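Local coordinates for type VI immunity protein Atu4351 (Agrobacterium fabrum, PDB 6ITW), which probably neutralises a partner effector of the type VI secretion system, acting as the immunity protein (antitoxin) of an effector-immunity pair, at residues F144-P147 with L153-N156. Numbering follows the deposited sequence.
Sequences FDAP and LMFN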
loop_
_atom_site.group_PDB
_atom_site.type_symbol
_atom_site.label_atom_id
_atom_site.label_comp_id
_atom_site.label_asym_id
_atom_site.label_seq_id
_atom_site.Cartn_x
_atom_site.Cartn_y
_atom_site.Cartn_z
ATOM N N PHE A 144 -5.105 -2.719 8.149
ATOM C CA PHE A 144 -5.376 -2.208 6.812
ATOM C C PHE A 144 -6.787 -1.697 6.663
ATOM O O PHE A 144 -7.120 -1.156 5.604
ATOM C CB PHE A 144 -5.105 -3.274 5.757
ATOM C CG PHE A 144 -3.678 -3.649 5.681
ATOM C CD1 PHE A 144 -2.733 -2.710 5.297
ATOM C CD2 PHE A 144 -3.260 -4.918 6.023
ATOM C CE1 PHE A 144 -1.398 -3.031 5.239
ATOM C CE2 PHE A 144 -1.920 -5.254 5.958
ATOM C CZ PHE A 144 -0.989 -4.307 5.567
ATOM N N ASP A 145 -7.612 -1.857 7.695
ATOM C CA ASP A 145 -8.899 -1.182 7.756
ATOM C C ASP A 145 -8.582 0.274 8.075
ATOM O O ASP A 145 -7.426 0.697 7.963
ATOM C CB ASP A 145 -9.811 -1.838 8.813
ATOM C CG ASP A 145 -11.310 -1.769 8.461
ATOM O OD1 ASP A 145 -11.818 -0.695 8.036
ATOM O OD2 ASP A 145 -11.994 -2.807 8.640
ATOM N N ALA A 146 -9.566 1.047 8.481
ATOM C CA ALA A 146 -9.287 2.429 8.844
ATOM C C ALA A 146 -10.329 2.865 9.860
ATOM O O ALA A 146 -11.530 2.869 9.551
ATOM C CB ALA A 146 -9.295 3.348 7.612
ATOM N N PRO A 147 -9.917 3.197 11.081
ATOM C CA PRO A 147 -10.885 3.626 12.100
ATOM C C PRO A 147 -11.400 5.031 11.824
ATOM O O PRO A 147 -10.687 5.890 11.296
ATOM C CB PRO A 147 -10.071 3.585 13.396
ATOM C CG PRO A 147 -8.639 3.835 12.934
ATOM C CD PRO A 147 -8.535 3.149 11.592
ATOM N N LEU A 153 -13.884 0.761 13.150
ATOM C CA LEU A 153 -13.459 0.449 11.789
ATOM C C LEU A 153 -14.528 0.830 10.764
ATOM O O LEU A 153 -15.731 0.786 11.038
ATOM C CB LEU A 153 -13.114 -1.031 11.698
ATOM C CG LEU A 153 -11.966 -1.387 12.659
ATOM C CD1 LEU A 153 -11.554 -2.834 12.527
ATOM C CD2 LEU A 153 -10.770 -0.503 12.399
HETATM N N MSE A 154 -14.079 1.238 9.572
HETATM C CA MSE A 154 -15.014 1.760 8.567
HETATM C C MSE A 154 -15.308 0.845 7.360
HETATM O O MSE A 154 -16.309 1.075 6.661
HETATM C CB MSE A 154 -14.524 3.113 8.023
HETATM C CG MSE A 154 -14.495 4.226 9.026
HETATM SE SE MSE A 154 -14.218 5.962 8.140
HETATM C CE MSE A 154 -12.309 5.823 7.823
ATOM N N PHE A 155 -14.471 -0.171 7.095
ATOM C CA PHE A 155 -14.598 -0.883 5.816
ATOM C C PHE A 155 -15.991 -1.490 5.620
ATOM O O PHE A 155 -16.634 -1.256 4.589
ATOM C CB PHE A 155 -13.544 -1.977 5.653
ATOM C CG PHE A 155 -13.687 -2.727 4.342
ATOM C CD1 PHE A 155 -13.287 -2.137 3.145
ATOM C CD2 PHE A 155 -14.269 -3.990 4.296
ATOM C CE1 PHE A 155 -13.432 -2.805 1.927
ATOM C CE2 PHE A 155 -14.418 -4.662 3.079
ATOM C CZ PHE A 155 -13.998 -4.074 1.898
ATOM N N ASN A 156 -16.473 -2.281 6.587
ATOM C CA ASN A 156 -17.740 -2.996 6.395
ATOM C C ASN A 156 -18.896 -2.044 6.115
ATOM O O ASN A 156 -19.683 -2.263 5.185
ATOM C CB ASN A 156 -18.046 -3.861 7.610
ATOM C CG ASN A 156 -17.120 -5.052 7.707
ATOM O OD1 ASN A 156 -16.445 -5.403 6.739
ATOM N ND2 ASN A 156 -17.065 -5.664 8.876
HETATM O O HOH W 1 -14.924 -2.643 8.780
#
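Asp145 reaches across to the backbone of Met154 and Phe155 at the start of helix 155-162, where a loop doubles back on itself and Pro147 and Leu153 form a single beta bridge. Both segments belong to the Tdi1 C-terminal family region. From its root outward, Asp145 first places CB 3.9 Å from Leu153 CD2, and CG touches both Leu153 CB and Phe155 CB. OD1 then does double duty. Its syn lone pair takes the N-H of Phe155, with Phe155 N 2.9 Å from OD1 and an N-H...O angle of 144°, while its anti lone pair takes the N-H of its own neighbour Ala146. Two such bonds on one oxygen help set the rotation of the carboxylate. Met154 N adds a weak bond to OD1 and another, also weak, to Ala146 O. Met154, a selenomethionine, bends at chi3 (-78°), which brings CE to 3.9 Å from Ala146 CB. The Phe155 ring, with CG anti to the backbone N (chi1 179°), leads off to meet Tyr56 edge-to-face, and Phe92 touches both Asp145 and Ala146. At the tip, OD2 accepts from a water 2.9 Å away, and that water's oxygen, 2.7 Å from Asn156 N, accepts the Asn156 N-H.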